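Long-range contact in putative major capsid protein (Cafeteriavirus-dependent mavirus, PDB 6G44), which probably builds the icosahedral shell of a marine virophage, as a double jelly-roll major capsid protein that associates in threes: residues Ile356-Phe370 with Ser424-Lys436. Sequence-based numbering, arbitrary orientation.
Sequences IIGLEIKVDSDVGIF and SVIFFRPSDLGLK. With SO4 (sulfate ion), chain B.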
loop_
_atom_site.group_PDB
_atom_site.type_symbol
_atom_site.label_atom_id
_atom_site.label_comp_id
_atom_site.label_asym_id
_atom_site.label_seq_id
_atom_site.Cartn_x
_atom_site.Cartn_y
_atom_site.Cartn_z
ATOM N N ILE C 356 6.860 -11.988 -24.283
ATOM C CA ILE C 356 6.671 -13.412 -24.530
ATOM C C ILE C 356 5.164 -13.678 -24.650
ATOM O O ILE C 356 4.400 -13.390 -23.734
ATOM C CB ILE C 356 7.303 -14.286 -23.434
ATOM C CG1 ILE C 356 8.814 -14.024 -23.373
ATOM C CG2 ILE C 356 6.988 -15.771 -23.677
ATOM C CD1 ILE C 356 9.521 -14.704 -22.238
ATOM N N ILE C 357 4.769 -14.276 -25.772
ATOM C CA ILE C 357 3.361 -14.565 -26.075
ATOM C C ILE C 357 3.056 -16.061 -26.052
ATOM O O ILE C 357 1.884 -16.439 -26.062
ATOM C CB ILE C 357 2.922 -13.951 -27.438
ATOM C CG1 ILE C 357 3.681 -14.580 -28.604
ATOM C CG2 ILE C 357 3.099 -12.428 -27.425
ATOM C CD1 ILE C 357 3.081 -14.240 -29.958
ATOM N N GLY C 358 4.095 -16.902 -25.994
ATOM C CA GLY C 358 3.914 -18.339 -25.912
ATOM C C GLY C 358 5.108 -19.007 -25.281
ATOM O O GLY C 358 6.227 -18.515 -25.390
ATOM N N LEU C 359 4.834 -20.094 -24.569
ATOM C CA LEU C 359 5.847 -20.871 -23.901
ATOM C C LEU C 359 5.515 -22.339 -24.041
ATOM O O LEU C 359 4.368 -22.714 -23.838
ATOM C CB LEU C 359 5.889 -20.455 -22.421
ATOM C CG LEU C 359 7.092 -20.851 -21.602
ATOM C CD1 LEU C 359 8.380 -20.248 -22.149
ATOM C CD2 LEU C 359 6.865 -20.416 -20.161
ATOM N N GLU C 360 6.498 -23.156 -24.415
ATOM C CA GLU C 360 6.337 -24.612 -24.399
ATOM C C GLU C 360 7.550 -25.229 -23.714
ATOM O O GLU C 360 8.683 -24.909 -24.053
ATOM C CB GLU C 360 6.162 -25.165 -25.820
ATOM C CG GLU C 360 4.913 -24.617 -26.505
ATOM C CD GLU C 360 4.567 -25.285 -27.831
ATOM O OE1 GLU C 360 3.722 -24.697 -28.567
ATOM O OE2 GLU C 360 5.100 -26.373 -28.134
ATOM N N ILE C 361 7.275 -26.113 -22.753
ATOM C CA ILE C 361 8.284 -26.739 -21.915
ATOM C C ILE C 361 8.288 -28.264 -22.180
ATOM O O ILE C 361 7.245 -28.876 -22.240
ATOM C CB ILE C 361 8.015 -26.536 -20.411
ATOM C CG1 ILE C 361 7.678 -25.079 -20.050
ATOM C CG2 ILE C 361 9.216 -27.045 -19.599
ATOM C CD1 ILE C 361 8.783 -24.102 -20.301
ATOM N N LYS C 362 9.484 -28.829 -22.347
ATOM C CA LYS C 362 9.681 -30.293 -22.375
ATOM C C LYS C 362 10.457 -30.659 -21.123
ATOM O O LYS C 362 11.462 -30.024 -20.837
ATOM C CB LYS C 362 10.471 -30.685 -23.611
ATOM C CG LYS C 362 11.014 -32.110 -23.608
ATOM C CD LYS C 362 11.685 -32.403 -24.948
ATOM C CE LYS C 362 12.198 -33.834 -25.034
ATOM N NZ LYS C 362 13.202 -34.145 -23.969
ATOM N N VAL C 363 9.988 -31.656 -20.372
ATOM C CA VAL C 363 10.775 -32.225 -19.268
ATOM C C VAL C 363 10.811 -33.723 -19.511
ATOM O O VAL C 363 9.763 -34.360 -19.496
ATOM C CB VAL C 363 10.203 -31.930 -17.872
ATOM C CG1 VAL C 363 11.030 -32.619 -16.780
ATOM C CG2 VAL C 363 10.144 -30.424 -17.614
ATOM N N ASP C 364 12.012 -34.267 -19.716
ATOM C CA ASP C 364 12.185 -35.699 -20.033
ATOM C C ASP C 364 11.302 -36.034 -21.256
ATOM O O ASP C 364 11.385 -35.314 -22.249
ATOM C CB ASP C 364 11.931 -36.547 -18.770
ATOM C CG ASP C 364 12.885 -36.207 -17.630
ATOM O OD1 ASP C 364 13.961 -35.642 -17.894
ATOM O OD2 ASP C 364 12.564 -36.545 -16.463
ATOM N N SER C 365 10.437 -37.053 -21.196
ATOM C CA SER C 365 9.596 -37.443 -22.337
ATOM C C SER C 365 8.328 -36.611 -22.486
ATOM O O SER C 365 7.567 -36.815 -23.425
ATOM C CB SER C 365 9.180 -38.917 -22.208
ATOM O OG SER C 365 10.307 -39.759 -22.146
ATOM N N ASP C 366 8.088 -35.682 -21.556
ATOM C CA ASP C 366 6.850 -34.911 -21.509
ATOM C C ASP C 366 7.045 -33.595 -22.268
ATOM O O ASP C 366 7.813 -32.741 -21.824
ATOM C CB ASP C 366 6.520 -34.643 -20.042
ATOM C CG ASP C 366 5.082 -34.321 -19.802
ATOM O OD1 ASP C 366 4.394 -33.775 -20.694
ATOM O OD2 ASP C 366 4.621 -34.624 -18.689
ATOM N N VAL C 367 6.345 -33.435 -23.386
ATOM C CA VAL C 367 6.587 -32.344 -24.337
ATOM C C VAL C 367 5.388 -31.406 -24.470
ATOM O O VAL C 367 4.254 -31.772 -24.179
ATOM C CB VAL C 367 6.962 -32.879 -25.736
ATOM C CG1 VAL C 367 8.185 -33.783 -25.634
ATOM C CG2 VAL C 367 5.805 -33.637 -26.379
ATOM N N GLY C 368 5.673 -30.184 -24.907
ATOM C CA GLY C 368 4.627 -29.218 -25.269
ATOM C C GLY C 368 3.863 -28.642 -24.089
ATOM O O GLY C 368 2.741 -28.156 -24.258
ATOM N N ILE C 369 4.459 -28.676 -22.903
ATOM C CA ILE C 369 3.722 -28.241 -21.708
ATOM C C ILE C 369 3.569 -26.710 -21.789
ATOM O O ILE C 369 4.529 -26.003 -22.112
ATOM C CB ILE C 369 4.443 -28.621 -20.407
ATOM C CG1 ILE C 369 4.690 -30.143 -20.353
ATOM C CG2 ILE C 369 3.630 -28.157 -19.188
ATOM C CD1 ILE C 369 5.861 -30.503 -19.467
ATOM N N PHE C 370 2.359 -26.244 -21.490
ATOM C CA PHE C 370 1.943 -24.829 -21.557
ATOM C C PHE C 370 1.613 -24.335 -22.974
ATOM O O PHE C 370 1.326 -23.162 -23.139
ATOM C CB PHE C 370 2.934 -23.839 -20.904
ATOM C CG PHE C 370 3.213 -24.064 -19.437
ATOM C CD1 PHE C 370 2.301 -24.674 -18.569
ATOM C CD2 PHE C 370 4.405 -23.582 -18.912
ATOM C CE1 PHE C 370 2.604 -24.820 -17.210
ATOM C CE2 PHE C 370 4.697 -23.739 -17.567
ATOM C CZ PHE C 370 3.788 -24.336 -16.725
ATOM N N SER C 424 8.802 -9.379 -20.718
ATOM C CA SER C 424 8.375 -10.470 -19.830
ATOM C C SER C 424 9.470 -11.123 -19.015
ATOM O O SER C 424 10.581 -11.347 -19.500
ATOM C CB SER C 424 7.709 -11.586 -20.628
ATOM O OG SER C 424 6.803 -11.110 -21.597
ATOM N N VAL C 425 9.113 -11.510 -17.798
ATOM C CA VAL C 425 9.835 -12.567 -17.081
ATOM C C VAL C 425 8.795 -13.551 -16.602
ATOM O O VAL C 425 7.836 -13.158 -15.938
ATOM C CB VAL C 425 10.641 -12.048 -15.872
ATOM C CG1 VAL C 425 11.360 -13.184 -15.169
ATOM C CG2 VAL C 425 11.656 -11.004 -16.339
ATOM N N ILE C 426 8.968 -14.819 -16.955
ATOM C CA ILE C 426 8.007 -15.856 -16.561
ATOM C C ILE C 426 8.641 -16.766 -15.513
ATOM O O ILE C 426 9.574 -17.511 -15.820
ATOM C CB ILE C 426 7.452 -16.669 -17.745
ATOM C CG1 ILE C 426 6.761 -15.748 -18.750
ATOM C CG2 ILE C 426 6.483 -17.743 -17.245
ATOM C CD1 ILE C 426 6.504 -16.388 -20.105
ATOM N N PHE C 427 8.132 -16.718 -14.298
ATOM C CA PHE C 427 8.546 -17.583 -13.206
ATOM C C PHE C 427 7.619 -18.776 -13.162
ATOM O O PHE C 427 6.385 -18.600 -13.171
ATOM C CB PHE C 427 8.488 -16.844 -11.862
ATOM C CG PHE C 427 9.476 -15.715 -11.737
ATOM C CD1 PHE C 427 10.788 -15.966 -11.360
ATOM C CD2 PHE C 427 9.106 -14.378 -11.963
ATOM C CE1 PHE C 427 11.691 -14.927 -11.210
ATOM C CE2 PHE C 427 10.018 -13.344 -11.792
ATOM C CZ PHE C 427 11.326 -13.630 -11.443
ATOM N N PHE C 428 8.168 -20.000 -13.167
ATOM C CA PHE C 428 7.343 -21.220 -13.013
ATOM C C PHE C 428 8.078 -22.265 -12.186
ATOM O O PHE C 428 9.314 -22.292 -12.173
ATOM C CB PHE C 428 6.883 -21.794 -14.371
ATOM C CG PHE C 428 7.975 -22.484 -15.162
ATOM C CD1 PHE C 428 8.206 -23.842 -15.014
ATOM C CD2 PHE C 428 8.736 -21.783 -16.109
ATOM C CE1 PHE C 428 9.222 -24.470 -15.723
ATOM C CE2 PHE C 428 9.719 -22.417 -16.837
ATOM C CZ PHE C 428 9.972 -23.771 -16.642
ATOM N N ARG C 429 7.310 -23.049 -11.442
ATOM C CA ARG C 429 7.831 -24.101 -10.562
ATOM C C ARG C 429 7.589 -25.459 -11.229
ATOM O O ARG C 429 6.685 -25.591 -12.058
ATOM C CB ARG C 429 7.077 -24.070 -9.237
ATOM C CG ARG C 429 7.181 -22.768 -8.468
ATOM C CD ARG C 429 6.329 -22.847 -7.238
ATOM N NE ARG C 429 6.315 -21.612 -6.459
ATOM C CZ ARG C 429 7.178 -21.291 -5.510
ATOM N NH1 ARG C 429 8.148 -22.119 -5.152
ATOM N NH2 ARG C 429 7.039 -20.149 -4.853
ATOM N N PRO C 430 8.319 -26.497 -10.832
ATOM C CA PRO C 430 8.027 -27.824 -11.404
ATOM C C PRO C 430 6.581 -28.272 -11.134
ATOM O O PRO C 430 5.957 -28.929 -11.987
ATOM C CB PRO C 430 9.074 -28.732 -10.747
ATOM C CG PRO C 430 9.653 -27.975 -9.641
ATOM C CD PRO C 430 9.492 -26.516 -9.939
ATOM N N SER C 431 6.020 -27.871 -10.003
ATOM C CA SER C 431 4.618 -28.184 -9.693
ATOM C C SER C 431 3.627 -27.504 -10.636
ATOM O O SER C 431 2.530 -28.019 -10.845
ATOM C CB SER C 431 4.314 -27.892 -8.227
ATOM O OG SER C 431 4.626 -26.558 -7.846
ATOM N N ASP C 432 4.007 -26.393 -11.247
ATOM C CA ASP C 432 3.127 -25.747 -12.242
ATOM C C ASP C 432 2.952 -26.558 -13.511
ATOM O O ASP C 432 2.017 -26.313 -14.275
ATOM C CB ASP C 432 3.615 -24.345 -12.599
ATOM C CG ASP C 432 3.586 -23.398 -11.429
ATOM O OD1 ASP C 432 2.638 -23.482 -10.600
ATOM O OD2 ASP C 432 4.525 -22.574 -11.311
ATOM N N LEU C 433 3.861 -27.481 -13.774
ATOM C CA LEU C 433 3.887 -28.244 -15.041
ATOM C C LEU C 433 2.898 -29.403 -15.095
ATOM O O LEU C 433 2.650 -29.909 -16.187
ATOM C CB LEU C 433 5.303 -28.799 -15.274
ATOM C CG LEU C 433 6.428 -27.755 -15.420
ATOM C CD1 LEU C 433 7.777 -28.451 -15.356
ATOM C CD2 LEU C 433 6.319 -26.966 -16.711
ATOM N N GLY C 434 2.347 -29.828 -13.953
ATOM C CA GLY C 434 1.389 -30.921 -13.934
ATOM C C GLY C 434 1.938 -32.196 -14.529
ATOM O O GLY C 434 1.224 -32.913 -15.238
ATOM N N LEU C 435 3.189 -32.522 -14.205
ATOM C CA LEU C 435 3.867 -33.640 -14.856
ATOM C C LEU C 435 3.255 -34.953 -14.430
ATOM O O LEU C 435 2.907 -35.153 -13.259
ATOM C CB LEU C 435 5.364 -33.657 -14.523
ATOM C CG LEU C 435 6.206 -32.459 -14.986
ATOM C CD1 LEU C 435 7.595 -32.494 -14.383
ATOM C CD2 LEU C 435 6.327 -32.408 -16.498
ATOM N N LYS C 436 3.133 -35.860 -15.390
ATOM C CA LYS C 436 2.682 -37.196 -15.037
ATOM C C LYS C 436 3.716 -37.913 -14.156
ATOM O O LYS C 436 3.335 -38.743 -13.316
ATOM C CB LYS C 436 2.254 -38.015 -16.262
ATOM C CG LYS C 436 3.311 -38.305 -17.305
ATOM C CD LYS C 436 2.773 -39.247 -18.397
ATOM C CE LYS C 436 2.558 -40.662 -17.878
ATOM N NZ LYS C 436 2.333 -41.655 -18.964
HETATM S S SO4 B . -0.981 -27.650 -22.016
HETATM O O1 SO4 B . -0.630 -28.262 -23.331
HETATM O O2 SO4 B . -1.051 -26.192 -22.232
HETATM O O3 SO4 B . 0.097 -28.003 -21.040
HETATM O O4 SO4 B . -2.294 -28.175 -21.584
HETATM O O HOH W 1 2.216 -34.284 -18.234
#
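L433 pushes its CD2 methyl against the ring of F370, with CZ 3.7 Å away, and the same methyl is lapped by I361 and by CG2 of I369. L433 crosses I361, V363 and I369 at roughly right angles, its CD1 resting on CG2 of V363. L435 repeats the theme nearer the hairpin end, where its CD2 lies 3.6 Å from CD1 of I369 and also brushes OD2 of D366. Two phenylalanines meet across the contact: F370 turns its edge to the face of F428, the planes standing at 88° in a T-shaped stack with centroids 6.0 Å apart. The carbonyl O of D432 meets CE1 of F370 in the plane of that ring, while I369 CG2 lies over one face. Beyond F428, whose CZ touches CD1 of I361, I426 meets L359 tip to tip and packs its CD1 on CG2 of I356. One direct hydrogen bond ties the far end: I356 N gives a nearly straight bond (169°) to S424 OG at 2.8 Å, and OG is also bonded to F394 O. The example illustrates how the core between the two sheets of a jelly roll is filled by apolar side chains both from strand 425-428 and from the loop that follows it. Strand 355-363 pairs with 448-457 and passes through a type II' beta turn, V363 to D366, into 366-369, forming a hairpin, whereas 425-428 joins 334-341 in the opposing sheet; helix 375-384 lines the core through L378 and L381, and Y39 of the second subunit packs on F370.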